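Long-range contact in protease LasA (Pseudomonas aeruginosa, PDB 3IT5), which cleaves glycine-rich peptides as a secreted zinc metalloendopeptidase, cutting the pentaglycine cross-links of staphylococcal peptidoglycan and assisting the breakdown of host elastin: residues L6-W17 with T48-A56. Numbering follows the deposited sequence.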
loop_
_atom_site.group_PDB
_atom_site.type_symbol
_atom_site.label_atom_id
_atom_site.label_comp_id
_atom_site.label_asym_id
_atom_site.label_seq_id
_atom_site.Cartn_x
_atom_site.Cartn_y
_atom_site.Cartn_z
ATOM N N LEU A 6 -13.329 -4.552 -3.835
ATOM C CA LEU A 6 -12.666 -3.657 -4.788
ATOM C C LEU A 6 -11.148 -3.790 -4.785
ATOM O O LEU A 6 -10.507 -3.657 -5.833
ATOM C CB LEU A 6 -13.063 -2.195 -4.528
ATOM C CG LEU A 6 -12.506 -1.103 -5.456
ATOM C CD1 LEU A 6 -12.843 -1.360 -6.930
ATOM C CD2 LEU A 6 -13.001 0.261 -5.027
ATOM N N MET A 7 -10.581 -4.063 -3.612
ATOM C CA MET A 7 -9.134 -4.000 -3.431
ATOM C C MET A 7 -8.490 -5.243 -2.832
ATOM O O MET A 7 -9.061 -5.902 -1.959
ATOM C CB MET A 7 -8.763 -2.774 -2.594
ATOM C CG MET A 7 -8.747 -1.493 -3.393
ATOM S SD MET A 7 -8.438 -0.057 -2.371
ATOM C CE MET A 7 -10.114 0.411 -1.977
ATOM N N GLN A 8 -7.296 -5.548 -3.334
ATOM C CA GLN A 8 -6.384 -6.516 -2.739
ATOM C C GLN A 8 -5.174 -5.746 -2.196
ATOM O O GLN A 8 -5.066 -4.534 -2.397
ATOM C CB GLN A 8 -5.929 -7.546 -3.787
ATOM C CG GLN A 8 -5.166 -6.939 -4.973
ATOM C CD GLN A 8 -4.188 -7.898 -5.623
ATOM O OE1 GLN A 8 -2.974 -7.696 -5.554
ATOM N NE2 GLN A 8 -4.700 -8.938 -6.257
ATOM N N LEU A 9 -4.264 -6.448 -1.523
ATOM C CA LEU A 9 -3.012 -5.851 -1.047
ATOM C C LEU A 9 -2.071 -5.541 -2.223
ATOM O O LEU A 9 -2.064 -6.278 -3.216
ATOM C CB LEU A 9 -2.330 -6.783 -0.035
ATOM C CG LEU A 9 -3.122 -7.099 1.240
ATOM C CD1 LEU A 9 -2.634 -8.406 1.884
ATOM C CD2 LEU A 9 -3.074 -5.934 2.238
ATOM N N PRO A 10 -1.274 -4.452 -2.116
ATOM C CA PRO A 10 -0.446 -3.973 -3.235
ATOM C C PRO A 10 0.857 -4.750 -3.485
ATOM O O PRO A 10 1.904 -4.145 -3.756
ATOM C CB PRO A 10 -0.159 -2.515 -2.850
ATOM C CG PRO A 10 -0.151 -2.528 -1.366
ATOM C CD PRO A 10 -1.181 -3.553 -0.948
ATOM N N TRP A 11 0.793 -6.076 -3.376
ATOM C CA TRP A 11 1.859 -6.949 -3.867
ATOM C C TRP A 11 1.267 -8.177 -4.550
ATOM O O TRP A 11 0.063 -8.418 -4.459
ATOM C CB TRP A 11 2.844 -7.342 -2.763
ATOM C CG TRP A 11 2.244 -7.948 -1.525
ATOM C CD1 TRP A 11 1.964 -9.269 -1.306
ATOM C CD2 TRP A 11 1.890 -7.258 -0.318
ATOM N NE1 TRP A 11 1.447 -9.442 -0.040
ATOM C CE2 TRP A 11 1.392 -8.223 0.586
ATOM C CE3 TRP A 11 1.944 -5.915 0.086
ATOM C CZ2 TRP A 11 0.953 -7.890 1.871
ATOM C CZ3 TRP A 11 1.498 -5.584 1.364
ATOM C CH2 TRP A 11 1.012 -6.569 2.240
ATOM N N ARG A 12 2.113 -8.933 -5.246
ATOM C CA ARG A 12 1.667 -10.088 -6.021
ATOM C C ARG A 12 0.834 -11.073 -5.207
ATOM O O ARG A 12 1.166 -11.399 -4.067
ATOM C CB ARG A 12 2.856 -10.827 -6.622
ATOM C CG ARG A 12 3.529 -10.138 -7.797
ATOM C CD ARG A 12 4.897 -10.759 -8.009
ATOM N NE ARG A 12 5.421 -10.520 -9.352
ATOM C CZ ARG A 12 6.511 -11.101 -9.848
ATOM N NH1 ARG A 12 7.203 -11.970 -9.116
ATOM N NH2 ARG A 12 6.905 -10.817 -11.084
ATOM N N GLN A 13 -0.250 -11.542 -5.817
ATOM C CA GLN A 13 -1.088 -12.581 -5.236
ATOM C C GLN A 13 -0.258 -13.841 -4.972
ATOM O O GLN A 13 0.582 -14.222 -5.794
ATOM C CB GLN A 13 -2.230 -12.893 -6.195
ATOM C CG GLN A 13 -3.493 -13.358 -5.520
ATOM C CD GLN A 13 -4.566 -13.731 -6.511
ATOM O OE1 GLN A 13 -5.363 -12.890 -6.928
ATOM N NE2 GLN A 13 -4.581 -14.996 -6.918
ATOM N N GLY A 14 -0.485 -14.476 -3.825
ATOM C CA GLY A 14 0.236 -15.701 -3.461
ATOM C C GLY A 14 1.502 -15.458 -2.656
ATOM O O GLY A 14 2.171 -16.407 -2.226
ATOM N N TYR A 15 1.827 -14.185 -2.448
ATOM C CA TYR A 15 3.040 -13.795 -1.734
ATOM C C TYR A 15 2.709 -12.961 -0.487
ATOM O O TYR A 15 1.584 -12.487 -0.330
ATOM C CB TYR A 15 4.013 -13.076 -2.685
ATOM C CG TYR A 15 4.416 -13.931 -3.878
ATOM C CD1 TYR A 15 5.581 -14.706 -3.850
ATOM C CD2 TYR A 15 3.618 -13.981 -5.023
ATOM C CE1 TYR A 15 5.942 -15.503 -4.949
ATOM C CE2 TYR A 15 3.966 -14.769 -6.117
ATOM C CZ TYR A 15 5.127 -15.524 -6.076
ATOM O OH TYR A 15 5.454 -16.299 -7.167
ATOM N N SER A 16 3.686 -12.812 0.402
ATOM C CA SER A 16 3.465 -12.202 1.711
ATOM C C SER A 16 4.519 -11.144 2.033
ATOM O O SER A 16 5.721 -11.419 1.986
ATOM C CB SER A 16 3.473 -13.280 2.803
ATOM O OG SER A 16 2.532 -14.305 2.533
ATOM N N TRP A 17 4.059 -9.938 2.356
ATOM C CA TRP A 17 4.941 -8.864 2.813
ATOM C C TRP A 17 4.584 -8.464 4.236
ATOM O O TRP A 17 3.499 -8.799 4.727
ATOM C CB TRP A 17 4.809 -7.636 1.904
ATOM C CG TRP A 17 5.443 -7.761 0.552
ATOM C CD1 TRP A 17 5.941 -8.891 -0.035
ATOM C CD2 TRP A 17 5.601 -6.711 -0.406
ATOM N NE1 TRP A 17 6.416 -8.604 -1.290
ATOM C CE2 TRP A 17 6.217 -7.273 -1.545
ATOM C CE3 TRP A 17 5.290 -5.345 -0.408
ATOM C CZ2 TRP A 17 6.531 -6.517 -2.675
ATOM C CZ3 TRP A 17 5.588 -4.597 -1.538
ATOM C CH2 TRP A 17 6.205 -5.185 -2.656
ATOM N N THR A 48 14.840 -5.927 -3.937
ATOM C CA THR A 48 13.486 -5.401 -3.761
ATOM C C THR A 48 12.477 -6.155 -4.621
ATOM O O THR A 48 12.849 -6.862 -5.564
ATOM C CB THR A 48 13.390 -3.891 -4.065
ATOM O OG1 THR A 48 13.544 -3.666 -5.471
ATOM C CG2 THR A 48 14.445 -3.096 -3.283
ATOM N N TYR A 49 11.198 -5.980 -4.301
ATOM C CA TYR A 49 10.157 -6.837 -4.855
ATOM C C TYR A 49 9.014 -6.079 -5.526
ATOM O O TYR A 49 8.963 -4.848 -5.485
ATOM C CB TYR A 49 9.679 -7.827 -3.776
ATOM C CG TYR A 49 10.789 -8.776 -3.365
ATOM C CD1 TYR A 49 10.998 -9.970 -4.054
ATOM C CD2 TYR A 49 11.660 -8.460 -2.311
ATOM C CE1 TYR A 49 12.026 -10.839 -3.700
ATOM C CE2 TYR A 49 12.698 -9.321 -1.950
ATOM C CZ TYR A 49 12.869 -10.509 -2.648
ATOM O OH TYR A 49 13.883 -11.370 -2.302
ATOM N N SER A 50 8.111 -6.826 -6.158
ATOM C CA SER A 50 7.113 -6.246 -7.059
ATOM C C SER A 50 5.927 -5.612 -6.336
ATOM O O SER A 50 5.278 -6.255 -5.501
ATOM C CB SER A 50 6.624 -7.305 -8.054
ATOM O OG SER A 50 7.720 -7.855 -8.771
ATOM N N VAL A 51 5.664 -4.344 -6.664
ATOM C CA VAL A 51 4.440 -3.658 -6.256
ATOM C C VAL A 51 3.392 -3.774 -7.378
ATOM O O VAL A 51 3.679 -3.486 -8.544
ATOM C CB VAL A 51 4.692 -2.161 -5.929
ATOM C CG1 VAL A 51 3.386 -1.459 -5.545
ATOM C CG2 VAL A 51 5.732 -2.002 -4.811
ATOM N N VAL A 52 2.187 -4.209 -7.021
ATOM C CA VAL A 52 1.101 -4.344 -7.991
ATOM C C VAL A 52 -0.085 -3.448 -7.631
ATOM O O VAL A 52 -0.248 -3.045 -6.468
ATOM C CB VAL A 52 0.616 -5.817 -8.154
ATOM C CG1 VAL A 52 1.788 -6.765 -8.441
ATOM C CG2 VAL A 52 -0.161 -6.274 -6.926
ATOM N N ALA A 53 -0.905 -3.148 -8.636
ATOM C CA ALA A 53 -2.133 -2.386 -8.442
ATOM C C ALA A 53 -3.060 -3.091 -7.458
ATOM O O ALA A 53 -3.328 -4.289 -7.577
ATOM C CB ALA A 53 -2.843 -2.160 -9.772
ATOM N N ALA A 54 -3.539 -2.332 -6.480
ATOM C CA ALA A 54 -4.457 -2.854 -5.481
ATOM C C ALA A 54 -5.862 -3.026 -6.056
ATOM O O ALA A 54 -6.686 -3.743 -5.489
ATOM C CB ALA A 54 -4.480 -1.947 -4.274
ATOM N N HIS A 55 -6.117 -2.378 -7.192
ATOM C CA HIS A 55 -7.428 -2.409 -7.830
ATOM C C HIS A 55 -7.367 -2.024 -9.307
ATOM O O HIS A 55 -6.334 -1.542 -9.800
ATOM C CB HIS A 55 -8.378 -1.449 -7.108
ATOM C CG HIS A 55 -7.893 -0.034 -7.082
ATOM N ND1 HIS A 55 -8.276 0.902 -8.018
ATOM C CD2 HIS A 55 -7.054 0.605 -6.234
ATOM C CE1 HIS A 55 -7.693 2.056 -7.749
ATOM N NE2 HIS A 55 -6.942 1.901 -6.673
ATOM N N ALA A 56 -8.491 -2.238 -9.989
ATOM C CA ALA A 56 -8.712 -1.766 -11.350
ATOM C C ALA A 56 -8.799 -0.244 -11.394
ATOM O O ALA A 56 -9.321 0.382 -10.470
ATOM C CB ALA A 56 -9.994 -2.376 -11.919
HETATM O O HOH W 1 -10.911 -3.966 -8.378
HETATM O O HOH W 2 4.998 -9.157 -4.840
#
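In the antiparallel beta fold of this M23 peptidase, the irregular N-terminal segment 6-17 runs beside strand 50-52 and the loop after it, touching through Leu6 to Arg12 and again through Trp17. Two direct backbone hydrogen bonds join the segments. Gln8 N donates to Ala54 O at 2.9 Å, within the carbonyl plane, whereas Val52 N donates to Pro10 O at 3.3 Å from above that carbonyl's plane. A water extends the pairing, accepting from Arg12 N and donating to Ser50 O. Strand 50-52 pairs antiparallel with strand 98-102, and Val51 and Pro10 both touch Tyr79 and Leu121 in the buried interior. The side chains of Val51 and Trp17 lie about 8 Å from those of His81 and His120 respectively, the probable proton donors/acceptors. The indole of Trp17 brings CZ2 to 3.1 Å from Ser50 O, with Val51 CG2 at its edge. With CG anti to the carbonyl carbon (chi1 -73°), the Trp17 side chain reaches toward 48-56, and Trp11 CB sits over the centre of one face of its indole. Arg12 runs out extended, one guanidinium face lying over Ser50 OG, offset toward the rim, with Arg12 NE 3.6 Å from Ser50 OG; that hydroxyl is hydrogen-bonded to Lys98. At the far end Met7 and His55 lie side by side, Met7 CG 3.7 Å from His55 CB, while His55 ND1 donates to Ala56 O at 2.7 Å, helping to fix the imidazole's rotation.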